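PDB 4KKI: transcobalamin-1, which binds vitamin B12 with femtomolar affinity, carries it as a secreted glycoprotein and protects it from the acid of the stomach. Local coordinates for residues A[50-55]-A[282-287]; A[181-186]-A[222-227]; A[340-345]-A[400-405]; A[357-362]-A[373-378]. One frame throughout, in Å; residues are numbered along the deposited sequence.

Contact 1 (A[50-55]-A[282-287]); sequences RGTSAV and SNPNAA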
loop_
_atom_site.group_PDB
_atom_site.type_symbol
_atom_site.label_atom_id
_atom_site.label_comp_id
_atom_site.label_asym_id
_atom_site.label_seq_id
_atom_site.Cartn_x
_atom_site.Cartn_y
_atom_site.Cartn_z
ATOM N N ARG A 50 -15.104 -1.163 -11.839
ATOM C CA ARG A 50 -14.159 -1.561 -12.875
ATOM C C ARG A 50 -12.843 -0.794 -12.756
ATOM O O ARG A 50 -11.828 -1.190 -13.328
ATOM C CB ARG A 50 -14.774 -1.346 -14.258
ATOM C CG ARG A 50 -14.367 -2.379 -15.292
ATOM C CD ARG A 50 -15.212 -2.257 -16.550
ATOM N NE ARG A 50 -14.986 -3.368 -17.471
ATOM C CZ ARG A 50 -15.650 -4.519 -17.430
ATOM N NH1 ARG A 50 -15.380 -5.474 -18.309
ATOM N NH2 ARG A 50 -16.583 -4.718 -16.509
ATOM N N GLY A 51 -12.870 0.303 -12.005
ATOM C CA GLY A 51 -11.695 1.135 -11.826
ATOM C C GLY A 51 -10.774 0.648 -10.723
ATOM O O GLY A 51 -9.605 1.028 -10.668
ATOM N N THR A 52 -11.298 -0.196 -9.839
ATOM C CA THR A 52 -10.500 -0.699 -8.728
ATOM C C THR A 52 -9.931 -2.085 -9.028
ATOM O O THR A 52 -10.495 -2.850 -9.812
ATOM C CB THR A 52 -11.297 -0.723 -7.406
ATOM O OG1 THR A 52 -10.389 -0.800 -6.300
ATOM C CG2 THR A 52 -12.247 -1.912 -7.363
ATOM N N SER A 53 -8.803 -2.396 -8.401
ATOM C CA SER A 53 -8.115 -3.653 -8.642
ATOM C C SER A 53 -8.765 -4.805 -7.884
ATOM O O SER A 53 -9.343 -4.611 -6.815
ATOM C CB SER A 53 -6.641 -3.533 -8.246
ATOM O OG SER A 53 -5.969 -4.770 -8.394
ATOM N N ALA A 54 -8.672 -6.002 -8.453
ATOM C CA ALA A 54 -9.115 -7.211 -7.769
ATOM C C ALA A 54 -7.906 -8.021 -7.321
ATOM O O ALA A 54 -8.037 -8.998 -6.586
ATOM C CB ALA A 54 -10.006 -8.043 -8.678
ATOM N N VAL A 55 -6.726 -7.605 -7.771
ATOM C CA VAL A 55 -5.487 -8.305 -7.448
ATOM C C VAL A 55 -5.173 -8.242 -5.957
ATOM O O VAL A 55 -4.964 -9.270 -5.312
ATOM C CB VAL A 55 -4.303 -7.726 -8.239
ATOM C CG1 VAL A 55 -3.002 -8.387 -7.806
ATOM C CG2 VAL A 55 -4.535 -7.899 -9.736
ATOM N N SER A 282 -13.684 1.684 4.252
ATOM C CA SER A 282 -14.653 1.588 3.166
ATOM C C SER A 282 -13.973 1.472 1.800
ATOM O O SER A 282 -14.577 1.012 0.835
ATOM C CB SER A 282 -15.593 2.795 3.185
ATOM O OG SER A 282 -14.860 4.003 3.091
ATOM N N ASN A 283 -12.717 1.899 1.722
ATOM C CA ASN A 283 -11.939 1.744 0.499
ATOM C C ASN A 283 -11.394 0.314 0.397
ATOM O O ASN A 283 -10.668 -0.136 1.282
ATOM C CB ASN A 283 -10.798 2.769 0.475
ATOM C CG ASN A 283 -10.139 2.888 -0.888
ATOM O OD1 ASN A 283 -9.851 1.889 -1.548
ATOM N ND2 ASN A 283 -9.891 4.123 -1.314
ATOM N N PRO A 284 -11.750 -0.400 -0.687
ATOM C CA PRO A 284 -11.354 -1.799 -0.909
ATOM C C PRO A 284 -9.845 -2.029 -0.853
ATOM O O PRO A 284 -9.411 -3.112 -0.455
ATOM C CB PRO A 284 -11.887 -2.100 -2.321
ATOM C CG PRO A 284 -12.137 -0.763 -2.941
ATOM C CD PRO A 284 -12.545 0.123 -1.810
ATOM N N ASN A 285 -9.058 -1.033 -1.245
ATOM C CA ASN A 285 -7.606 -1.147 -1.153
ATOM C C ASN A 285 -7.149 -1.162 0.299
ATOM O O ASN A 285 -6.236 -1.902 0.665
ATOM C CB ASN A 285 -6.913 -0.010 -1.909
ATOM C CG ASN A 285 -7.240 -0.010 -3.389
ATOM O OD1 ASN A 285 -6.575 -0.673 -4.184
ATOM N ND2 ASN A 285 -8.272 0.739 -3.767
ATOM N N ALA A 286 -7.792 -0.344 1.126
ATOM C CA ALA A 286 -7.436 -0.266 2.536
ATOM C C ALA A 286 -7.910 -1.506 3.283
ATOM O O ALA A 286 -7.216 -2.011 4.166
ATOM C CB ALA A 286 -8.011 0.995 3.167
ATOM N N ALA A 287 -9.094 -1.993 2.923
ATOM C CA ALA A 287 -9.634 -3.200 3.536
ATOM C C ALA A 287 -8.744 -4.398 3.224
ATOM O O ALA A 287 -8.477 -5.228 4.093
ATOM C CB ALA A 287 -11.058 -3.450 3.061
#

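Contact 2 (A[181-186]-A[222-227]); sequences SQFSVD and KSLVEK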
loop_
_atom_site.group_PDB
_atom_site.type_symbol
_atom_site.label_atom_id
_atom_site.label_comp_id
_atom_site.label_asym_id
_atom_site.label_seq_id
_atom_site.Cartn_x
_atom_site.Cartn_y
_atom_site.Cartn_z
ATOM N N SER A 181 9.570 15.039 5.544
ATOM C CA SER A 181 10.209 14.766 6.825
ATOM C C SER A 181 9.612 13.513 7.455
ATOM O O SER A 181 10.112 13.013 8.462
ATOM C CB SER A 181 10.040 15.958 7.769
ATOM O OG SER A 181 8.669 16.204 8.038
ATOM N N GLN A 182 8.543 13.007 6.849
ATOM C CA GLN A 182 7.809 11.877 7.401
ATOM C C GLN A 182 8.326 10.529 6.903
ATOM O O GLN A 182 8.361 10.272 5.699
ATOM C CB GLN A 182 6.317 12.010 7.085
ATOM C CG GLN A 182 5.475 10.831 7.546
ATOM C CD GLN A 182 5.483 10.662 9.053
ATOM O OE1 GLN A 182 5.476 11.642 9.800
ATOM N NE2 GLN A 182 5.503 9.415 9.508
ATOM N N PHE A 183 8.710 9.663 7.824
ATOM C CA PHE A 183 9.084 8.310 7.469
ATOM C C PHE A 183 7.839 7.569 7.007
ATOM O O PHE A 183 6.825 7.575 7.681
ATOM C CB PHE A 183 9.716 7.615 8.667
ATOM C CG PHE A 183 9.893 6.135 8.498
ATOM C CD1 PHE A 183 10.941 5.627 7.760
ATOM C CD2 PHE A 183 9.024 5.251 9.101
ATOM C CE1 PHE A 183 11.113 4.272 7.619
ATOM C CE2 PHE A 183 9.189 3.894 8.963
ATOM C CZ PHE A 183 10.236 3.402 8.223
ATOM N N SER A 184 7.918 6.952 5.839
ATOM C CA SER A 184 6.801 6.183 5.299
ATOM C C SER A 184 6.728 4.808 5.954
ATOM O O SER A 184 7.510 3.910 5.629
ATOM C CB SER A 184 6.920 6.042 3.779
ATOM O OG SER A 184 5.867 5.246 3.256
ATOM N N VAL A 185 5.783 4.653 6.867
ATOM C CA VAL A 185 5.584 3.405 7.579
ATOM C C VAL A 185 5.267 2.271 6.618
ATOM O O VAL A 185 5.795 1.182 6.744
ATOM C CB VAL A 185 4.451 3.547 8.608
ATOM C CG1 VAL A 185 4.140 2.217 9.269
ATOM C CG2 VAL A 185 4.820 4.589 9.643
ATOM N N ASP A 186 4.407 2.547 5.651
ATOM C CA ASP A 186 4.009 1.555 4.655
ATOM C C ASP A 186 5.232 1.021 3.920
ATOM O O ASP A 186 5.408 -0.189 3.769
ATOM C CB ASP A 186 3.044 2.174 3.641
ATOM C CG ASP A 186 1.952 3.002 4.293
ATOM O OD1 ASP A 186 2.264 4.105 4.792
ATOM O OD2 ASP A 186 0.783 2.560 4.296
ATOM N N LYS A 222 16.581 -4.146 11.672
ATOM C CA LYS A 222 16.598 -3.600 13.026
ATOM C C LYS A 222 16.289 -2.103 13.038
ATOM O O LYS A 222 15.466 -1.637 13.825
ATOM C CB LYS A 222 17.955 -3.859 13.683
ATOM C CG LYS A 222 18.070 -3.332 15.104
ATOM C CD LYS A 222 19.389 -3.743 15.736
ATOM C CE LYS A 222 19.541 -3.167 17.137
ATOM N NZ LYS A 222 19.580 -1.679 17.136
ATOM N N SER A 223 16.951 -1.360 12.156
ATOM C CA SER A 223 16.748 0.081 12.049
ATOM C C SER A 223 15.331 0.426 11.583
ATOM O O SER A 223 14.702 1.345 12.110
ATOM C CB SER A 223 17.783 0.694 11.101
ATOM O OG SER A 223 17.546 2.078 10.903
ATOM N N LEU A 224 14.836 -0.316 10.597
ATOM C CA LEU A 224 13.492 -0.093 10.069
ATOM C C LEU A 224 12.400 -0.362 11.106
ATOM O O LEU A 224 11.403 0.356 11.161
ATOM C CB LEU A 224 13.256 -0.933 8.812
ATOM C CG LEU A 224 14.027 -0.484 7.570
ATOM C CD1 LEU A 224 13.795 -1.438 6.406
ATOM C CD2 LEU A 224 13.638 0.938 7.192
ATOM N N VAL A 225 12.594 -1.393 11.925
ATOM C CA VAL A 225 11.649 -1.718 12.990
ATOM C C VAL A 225 11.572 -0.588 14.014
ATOM O O VAL A 225 10.486 -0.196 14.445
ATOM C CB VAL A 225 12.025 -3.039 13.697
ATOM C CG1 VAL A 225 11.240 -3.206 14.995
ATOM C CG2 VAL A 225 11.787 -4.217 12.768
ATOM N N GLU A 226 12.731 -0.058 14.389
ATOM C CA GLU A 226 12.793 1.072 15.304
ATOM C C GLU A 226 12.067 2.295 14.744
ATOM O O GLU A 226 11.314 2.955 15.459
ATOM C CB GLU A 226 14.249 1.408 15.627
ATOM C CG GLU A 226 14.970 0.293 16.363
ATOM C CD GLU A 226 16.473 0.466 16.360
ATOM O OE1 GLU A 226 16.969 1.352 15.633
ATOM O OE2 GLU A 226 17.158 -0.287 17.082
ATOM N N LYS A 227 12.290 2.586 13.464
ATOM C CA LYS A 227 11.626 3.708 12.801
ATOM C C LYS A 227 10.121 3.483 12.681
ATOM O O LYS A 227 9.335 4.427 12.773
ATOM C CB LYS A 227 12.221 3.956 11.413
ATOM C CG LYS A 227 13.670 4.403 11.418
ATOM C CD LYS A 227 14.227 4.461 10.002
ATOM C CE LYS A 227 15.673 4.924 9.994
ATOM N NZ LYS A 227 15.794 6.334 10.453
#

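Contact 3 (A[340-345]-A[400-405]); sequences VRINET and TYWELL. With NAG (2-acetamido-2-deoxy-beta-D-glucopyranose), chain B.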
loop_
_atom_site.group_PDB
_atom_site.type_symbol
_atom_site.label_atom_id
_atom_site.label_comp_id
_atom_site.label_asym_id
_atom_site.label_seq_id
_atom_site.Cartn_x
_atom_site.Cartn_y
_atom_site.Cartn_z
ATOM N N VAL A 340 -4.937 26.809 -2.660
ATOM C CA VAL A 340 -3.983 26.093 -3.495
ATOM C C VAL A 340 -2.620 26.760 -3.383
ATOM O O VAL A 340 -2.430 27.878 -3.861
ATOM C CB VAL A 340 -4.415 26.079 -4.972
ATOM C CG1 VAL A 340 -3.323 25.463 -5.837
ATOM C CG2 VAL A 340 -5.728 25.324 -5.139
ATOM N N ARG A 341 -1.678 26.079 -2.738
ATOM C CA ARG A 341 -0.344 26.632 -2.531
ATOM C C ARG A 341 0.701 26.023 -3.465
ATOM O O ARG A 341 0.878 24.805 -3.514
ATOM C CB ARG A 341 0.090 26.476 -1.070
ATOM C CG ARG A 341 1.581 26.688 -0.836
ATOM C CD ARG A 341 1.923 26.759 0.648
ATOM N NE ARG A 341 1.657 28.085 1.202
ATOM C CZ ARG A 341 0.616 28.382 1.973
ATOM N NH1 ARG A 341 -0.261 27.443 2.300
ATOM N NH2 ARG A 341 0.456 29.619 2.424
ATOM N N ILE A 342 1.381 26.890 -4.206
ATOM C CA ILE A 342 2.500 26.498 -5.053
ATOM C C ILE A 342 3.736 27.214 -4.522
ATOM O O ILE A 342 4.513 26.652 -3.750
ATOM C CB ILE A 342 2.238 26.887 -6.517
ATOM C CG1 ILE A 342 0.860 26.378 -6.947
ATOM C CG2 ILE A 342 3.332 26.348 -7.427
ATOM C CD1 ILE A 342 0.536 26.616 -8.400
ATOM N N ASN A 343 3.907 28.462 -4.941
ATOM C CA ASN A 343 4.798 29.389 -4.259
ATOM C C ASN A 343 3.908 30.419 -3.596
ATOM O O ASN A 343 3.898 30.571 -2.373
ATOM C CB ASN A 343 5.743 30.062 -5.250
ATOM C CG ASN A 343 6.964 29.223 -5.548
ATOM O OD1 ASN A 343 7.619 28.716 -4.634
ATOM N ND2 ASN A 343 7.275 29.059 -6.829
ATOM N N GLU A 344 3.144 31.112 -4.430
ATOM C CA GLU A 344 2.069 31.970 -3.975
ATOM C C GLU A 344 0.903 31.083 -3.562
ATOM O O GLU A 344 0.917 29.876 -3.807
ATOM C CB GLU A 344 1.626 32.884 -5.116
ATOM C CG GLU A 344 0.824 32.174 -6.210
ATOM C CD GLU A 344 1.678 31.323 -7.150
ATOM O OE1 GLU A 344 2.865 31.072 -6.846
ATOM O OE2 GLU A 344 1.159 30.913 -8.209
ATOM N N THR A 345 -0.113 31.682 -2.954
ATOM C CA THR A 345 -1.287 30.931 -2.530
ATOM C C THR A 345 -2.577 31.588 -3.018
ATOM O O THR A 345 -2.774 32.791 -2.849
ATOM C CB THR A 345 -1.334 30.780 -0.997
ATOM O OG1 THR A 345 -0.107 30.201 -0.534
ATOM C CG2 THR A 345 -2.495 29.890 -0.584
ATOM N N THR A 400 8.136 15.389 -7.091
ATOM C CA THR A 400 7.160 16.411 -6.741
ATOM C C THR A 400 5.744 15.855 -6.813
ATOM O O THR A 400 5.465 14.958 -7.607
ATOM C CB THR A 400 7.248 17.614 -7.691
ATOM O OG1 THR A 400 6.919 17.196 -9.022
ATOM C CG2 THR A 400 8.646 18.206 -7.680
ATOM N N TYR A 401 4.849 16.396 -5.990
ATOM C CA TYR A 401 3.455 15.963 -5.997
ATOM C C TYR A 401 2.537 16.973 -5.320
ATOM O O TYR A 401 2.997 17.894 -4.647
ATOM C CB TYR A 401 3.312 14.604 -5.313
ATOM C CG TYR A 401 3.402 14.656 -3.803
ATOM C CD1 TYR A 401 4.615 14.888 -3.166
ATOM C CD2 TYR A 401 2.274 14.461 -3.014
ATOM C CE1 TYR A 401 4.701 14.932 -1.786
ATOM C CE2 TYR A 401 2.351 14.502 -1.634
ATOM C CZ TYR A 401 3.567 14.737 -1.025
ATOM O OH TYR A 401 3.648 14.778 0.347
ATOM N N TRP A 402 1.234 16.791 -5.505
ATOM C CA TRP A 402 0.244 17.622 -4.833
ATOM C C TRP A 402 -0.187 16.965 -3.527
ATOM O O TRP A 402 -0.618 15.811 -3.512
ATOM C CB TRP A 402 -0.965 17.872 -5.738
ATOM C CG TRP A 402 -0.654 18.720 -6.937
ATOM C CD1 TRP A 402 -0.439 18.288 -8.215
ATOM C CD2 TRP A 402 -0.518 20.145 -6.970
ATOM N NE1 TRP A 402 -0.179 19.355 -9.040
ATOM C CE2 TRP A 402 -0.223 20.511 -8.298
ATOM C CE3 TRP A 402 -0.617 21.153 -6.002
ATOM C CZ2 TRP A 402 -0.026 21.833 -8.688
ATOM C CZ3 TRP A 402 -0.421 22.468 -6.390
ATOM C CH2 TRP A 402 -0.128 22.797 -7.720
ATOM N N GLU A 403 -0.061 17.708 -2.432
ATOM C CA GLU A 403 -0.374 17.189 -1.105
ATOM C C GLU A 403 -1.680 17.779 -0.584
ATOM O O GLU A 403 -1.931 18.976 -0.721
ATOM C CB GLU A 403 0.770 17.501 -0.140
ATOM C CG GLU A 403 0.602 16.924 1.253
ATOM C CD GLU A 403 1.690 17.387 2.204
ATOM O OE1 GLU A 403 1.878 16.743 3.256
ATOM O OE2 GLU A 403 2.356 18.401 1.898
ATOM N N LEU A 404 -2.512 16.932 0.012
ATOM C CA LEU A 404 -3.789 17.374 0.559
ATOM C C LEU A 404 -3.671 17.600 2.062
ATOM O O LEU A 404 -3.199 16.728 2.792
ATOM C CB LEU A 404 -4.879 16.344 0.265
ATOM C CG LEU A 404 -4.971 15.846 -1.179
ATOM C CD1 LEU A 404 -6.137 14.886 -1.324
ATOM C CD2 LEU A 404 -5.092 17.005 -2.166
ATOM N N LEU A 405 -4.092 18.776 2.523
ATOM C CA LEU A 405 -3.970 19.117 3.937
ATOM C C LEU A 405 -5.229 19.752 4.513
ATOM O O LEU A 405 -6.018 20.369 3.797
ATOM C CB LEU A 405 -2.778 20.051 4.178
ATOM C CG LEU A 405 -1.387 19.570 3.759
ATOM C CD1 LEU A 405 -1.068 20.056 2.356
ATOM C CD2 LEU A 405 -0.324 20.025 4.746
HETATM C C1 NAG B . 8.667 28.708 -6.928
HETATM C C2 NAG B . 8.583 28.089 -8.321
HETATM C C3 NAG B . 9.937 27.976 -9.017
HETATM C C4 NAG B . 10.805 29.208 -8.795
HETATM C C5 NAG B . 10.822 29.592 -7.323
HETATM C C6 NAG B . 11.670 30.836 -7.087
HETATM C C7 NAG B . 7.241 26.281 -9.210
HETATM C C8 NAG B . 6.425 25.060 -8.906
HETATM N N2 NAG B . 7.984 26.769 -8.223
HETATM O O3 NAG B . 9.724 27.791 -10.400
HETATM O O4 NAG B . 12.123 28.925 -9.210
HETATM O O5 NAG B . 9.502 29.845 -6.896
HETATM O O6 NAG B . 12.103 30.863 -5.744
HETATM O O7 NAG B . 7.216 26.785 -10.331
#

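Contact 4 (A[357-362]-A[373-378]); sequences VFLSVM and FGFTME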
loop_
_atom_site.group_PDB
_atom_site.type_symbol
_atom_site.label_atom_id
_atom_site.label_comp_id
_atom_site.label_asym_id
_atom_site.label_seq_id
_atom_site.Cartn_x
_atom_site.Cartn_y
_atom_site.Cartn_z
ATOM N N VAL A 357 -17.229 15.572 -0.114
ATOM C CA VAL A 357 -15.832 15.190 0.027
ATOM C C VAL A 357 -14.898 16.303 -0.433
ATOM O O VAL A 357 -15.332 17.284 -1.036
ATOM C CB VAL A 357 -15.508 13.885 -0.731
ATOM C CG1 VAL A 357 -16.293 12.723 -0.139
ATOM C CG2 VAL A 357 -15.798 14.036 -2.219
ATOM N N PHE A 358 -13.615 16.134 -0.129
ATOM C CA PHE A 358 -12.578 17.090 -0.491
ATOM C C PHE A 358 -12.596 17.393 -1.993
ATOM O O PHE A 358 -12.350 18.525 -2.406
ATOM C CB PHE A 358 -11.213 16.533 -0.070
ATOM C CG PHE A 358 -10.095 17.541 -0.093
ATOM C CD1 PHE A 358 -9.499 17.915 -1.286
ATOM C CD2 PHE A 358 -9.615 18.086 1.087
ATOM C CE1 PHE A 358 -8.465 18.830 -1.306
ATOM C CE2 PHE A 358 -8.577 19.002 1.073
ATOM C CZ PHE A 358 -8.000 19.371 -0.126
ATOM N N LEU A 359 -12.894 16.379 -2.801
ATOM C CA LEU A 359 -12.938 16.539 -4.253
ATOM C C LEU A 359 -14.056 17.485 -4.692
ATOM O O LEU A 359 -13.896 18.249 -5.644
ATOM C CB LEU A 359 -13.104 15.183 -4.939
ATOM C CG LEU A 359 -13.075 15.173 -6.470
ATOM C CD1 LEU A 359 -11.746 15.700 -6.981
ATOM C CD2 LEU A 359 -13.338 13.770 -7.002
ATOM N N SER A 360 -15.189 17.423 -3.999
ATOM C CA SER A 360 -16.322 18.285 -4.311
ATOM C C SER A 360 -15.949 19.752 -4.120
ATOM O O SER A 360 -16.369 20.616 -4.892
ATOM C CB SER A 360 -17.531 17.921 -3.444
ATOM O OG SER A 360 -17.926 16.577 -3.662
ATOM N N VAL A 361 -15.151 20.022 -3.091
ATOM C CA VAL A 361 -14.650 21.365 -2.830
ATOM C C VAL A 361 -13.810 21.852 -4.003
ATOM O O VAL A 361 -13.982 22.976 -4.480
ATOM C CB VAL A 361 -13.807 21.405 -1.537
ATOM C CG1 VAL A 361 -13.065 22.728 -1.415
ATOM C CG2 VAL A 361 -14.691 21.164 -0.321
ATOM N N MET A 362 -12.910 20.992 -4.470
ATOM C CA MET A 362 -12.034 21.318 -5.591
ATOM C C MET A 362 -12.835 21.631 -6.851
ATOM O O MET A 362 -12.513 22.564 -7.585
ATOM C CB MET A 362 -11.060 20.168 -5.862
ATOM C CG MET A 362 -10.127 19.854 -4.702
ATOM S SD MET A 362 -8.949 18.543 -5.086
ATOM C CE MET A 362 -8.101 19.255 -6.495
ATOM N N PHE A 373 -8.165 27.507 -10.152
ATOM C CA PHE A 373 -8.540 26.294 -9.436
ATOM C C PHE A 373 -8.841 25.119 -10.366
ATOM O O PHE A 373 -9.353 24.089 -9.929
ATOM C CB PHE A 373 -9.724 26.573 -8.510
ATOM C CG PHE A 373 -9.408 27.539 -7.403
ATOM C CD1 PHE A 373 -8.292 27.351 -6.602
ATOM C CD2 PHE A 373 -10.216 28.641 -7.171
ATOM C CE1 PHE A 373 -7.995 28.238 -5.580
ATOM C CE2 PHE A 373 -9.922 29.533 -6.154
ATOM C CZ PHE A 373 -8.810 29.331 -5.357
ATOM N N GLY A 374 -8.519 25.275 -11.645
ATOM C CA GLY A 374 -8.673 24.190 -12.599
ATOM C C GLY A 374 -7.645 23.106 -12.342
ATOM O O GLY A 374 -6.454 23.389 -12.209
ATOM N N PHE A 375 -8.099 21.861 -12.268
ATOM C CA PHE A 375 -7.197 20.762 -11.950
ATOM C C PHE A 375 -7.382 19.556 -12.861
ATOM O O PHE A 375 -8.393 19.426 -13.552
ATOM C CB PHE A 375 -7.350 20.341 -10.482
ATOM C CG PHE A 375 -8.658 19.664 -10.173
ATOM C CD1 PHE A 375 -9.796 20.411 -9.909
ATOM C CD2 PHE A 375 -8.746 18.281 -10.132
ATOM C CE1 PHE A 375 -11.000 19.790 -9.619
ATOM C CE2 PHE A 375 -9.945 17.655 -9.843
ATOM C CZ PHE A 375 -11.074 18.411 -9.587
ATOM N N THR A 376 -6.386 18.677 -12.851
ATOM C CA THR A 376 -6.444 17.433 -13.601
ATOM C C THR A 376 -6.318 16.252 -12.647
ATOM O O THR A 376 -5.373 16.171 -11.862
ATOM C CB THR A 376 -5.323 17.349 -14.652
ATOM O OG1 THR A 376 -5.428 18.453 -15.560
ATOM C CG2 THR A 376 -5.415 16.045 -15.429
ATOM N N MET A 377 -7.283 15.343 -12.710
ATOM C CA MET A 377 -7.246 14.145 -11.891
ATOM C C MET A 377 -7.275 12.891 -12.749
ATOM O O MET A 377 -7.844 12.882 -13.840
ATOM C CB MET A 377 -8.421 14.124 -10.915
ATOM C CG MET A 377 -9.773 14.259 -11.584
ATOM S SD MET A 377 -11.073 13.471 -10.623
ATOM C CE MET A 377 -10.655 11.745 -10.874
ATOM N N GLU A 378 -6.658 11.829 -12.247
ATOM C CA GLU A 378 -6.700 10.538 -12.914
ATOM C C GLU A 378 -7.322 9.498 -11.991
ATOM O O GLU A 378 -7.144 9.548 -10.773
ATOM C CB GLU A 378 -5.297 10.106 -13.343
ATOM C CG GLU A 378 -4.633 11.051 -14.334
ATOM C CD GLU A 378 -3.271 10.559 -14.786
ATOM O OE1 GLU A 378 -2.992 9.354 -14.626
ATOM O OE2 GLU A 378 -2.479 11.380 -15.298
HETATM O O HOH W 1 -9.710 23.024 -7.315
#

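Contact 1 (A[50-55]-A[282-287])
Thr52 and Pro284 mark the closest backbone approach, with CA atoms 7.9 Å apart, where the loop leading into helix 55-63 passes the first turn of helix 284-294. No hydrogen bond joins the two segments, and the contact rests on one threonine hydroxyl. Thr52 OG1 lies anti to its own nitrogen (chi1 -161°), which sets it 3.8 Å from the ring carbon CG of Pro284 and 3.6 Å from ND2 of Asn285. The Thr52 and Asn285 side chains slide past each other in opposite directions, and both OG1 and ND2 hydrogen bond to the carbonyl oxygen of Ser381. Asn283 caps helix 284-294: its OD1 accepts from Asn285 N and Asn285 ND2, both at 3.0 Å. The side-chain bond is nearly straight (167°) and in the carbonyl plane; the two bonds of ND2, to Asn283 OD1 and Ser381 O, together fix the turn of the amide. With an alanine in place of Asn285, Ser381 O would probably lose one of its donors and Asn283 OD1 the bond from the side chain, leaving a gap beside Thr52. On the other segment, Ser53 OG accepts from Val55 N at 3.0 Å as a capping bond. Two capped helix starts of the alpha domain thus meet a beta-domain loop, an interdomain junction of this cobalamin carrier, with the side chain of Asn285 about 5 Å from the bound vitamin.

Contact 2 (A[181-186]-A[222-227])
With CG anti to the backbone nitrogen (chi1 169°), the Phe183 ring comes to lie against Lys227, whose CB is brought over it by the course of the helix; the lysine chi1 of -65°, with CG beside the backbone nitrogen, decides where the rest of the chain runs from there. The setting is the helical barrel of the alpha domain, where the short strand 182-183, leading into helix 185-203, packs against the C-terminal part of helix 213-229. The result is a CH-pi contact: Lys227 CB stands 3.8 Å from the centroid of the Phe183 ring, only 12° off its normal and over its centre. Ring and lysine chain cross at about a right angle, and the extended methylenes carry on over the rim, with CD 3.9 Å from Phe183 CE1. Leu224, one turn earlier, comes from another direction, its CD2 meeting the ring at the edge 4.2 Å from Phe183 CE1; the same leucine also packs on Ala191, Val192 and Leu195 of helix 185-203. The lysine is thus used in two parts, an aliphatic stem laid against the aromatic face and an amino group that bends away at the last torsion to hydrogen bond the hydroxyl of Tyr178, on the strand paired with 182-183. Beyond the phenylalanine, Ser184 occupies the N-cap of helix 185-203, and Asp186 in its first turn binds cyanocobalamin through OD2. The backbone joins in as well: the carbonyl oxygen of Lys227 lies 3.8 Å from CD2 of the Phe183 ring.

Contact 3 (A[340-345]-A[400-405])
Trp402 and Ile342 cross obliquely, the six-membered end of the indole reaching the isoleucine with its rim and not with a face. Ile342 CG1 lies at the edge, near the ring plane, 3.8 Å from Trp402 CH2, and Ile342 CD1 extends the same contact in plane at 3.9 Å from that atom. Because Ile342 places CG1 beside its backbone nitrogen (chi1 -51°), the longer branch meets the indole while CG2 is left for the sugar on Asn343, whose acetyl methyl C8 sits 3.7 Å from Ile342 CG2. Two further neighbours approach the benzo ring obliquely: Val340 CG1, 4.2 Å from Trp402 CZ3, and the carbonyl oxygen of Arg341, 3.9 Å from the same carbon. A hydrogen bond from NE1 to the carbonyl of Leu392 holds the other end of the indole, which is thus fixed between that bond and Ile342 at the benzo end. Trp430 also meets the ring edge-to-face. Across the turn, Ile342 N donates to Glu344 O at 3.0 Å, helping to close the link between strands 333-341 and 345-353, and Asn343 ND2 carries its N-linked N-acetylglucosamine through a covalent bond to C1. Strand 426-432 lies between strands 333-341 and 400-406 in the mixed sheet, so the tryptophan spans the middle strand to reach the glycosylated turn. The backbone of strand 400-406 meanwhile offers Trp402 O and Leu404 N to cyanocobalamin, making this the sheet side of the vitamin site in the C-terminal beta domain.

Contact 4 (A[357-362]-A[373-378])
Met362 lies across the ring of Phe375 at about a right angle and meets it at both ends of its chain. Its CB starts 3.8 Å from Phe375 CE1, near the rim. Further out, SD stands above the face at 4.9 Å from the Phe375 centroid, a Met-aromatic contact, and lies at the edge of the Phe358 ring, in its plane. A bend at the last torsion (chi3 59°) then brings CE down over the face, 3.8 Å from that centroid and 15° off the normal, as a CH-pi contact displaced toward Phe375 CG. These groups fill the space between helix 358-368 and strand 375-379 of the beta domain, whose segment axes run roughly antiparallel at 145° and approach to 11.4 Å. Leu359, one turn earlier, adds its CD1 at 3.8 Å from Phe375 CZ. Replacing Phe375 with an alanine would probably open a gap between helix and strand, setting the Met362 methyl free to turn and leaving Leu359 CD1 without its partner. The other branch of Leu359, CD2, is turned away from the ring and lies 4.3 Å from SD of Met377. Near the start of the strand segment, a water donates to both Met362 O, at 2.9 Å, and Phe373 O, at 2.8 Å.

The four contacts divide between two domains. Contacts 1 and 2 belong to the helical alpha domain, where 181-186 and 222-227 fall within the span of chain bracketed by contact 1; their centres lie 25 Å apart on opposite sides of the chain's centre. Contacts 3 and 4 follow later, in the beta domain, with the segments of contact 4 falling, along the chain, between the two of contact 3. These two are neighbours, 13 Å between centres, and touch through Val340 CG2 and Phe373 CD1 at 3.6 Å. Contact 2 and contact 4 are the farthest apart, at 31 Å between centres. Cyanocobalamin is gripped from both domains, by Asp186 of contact 2 and by the backbone of contact 3.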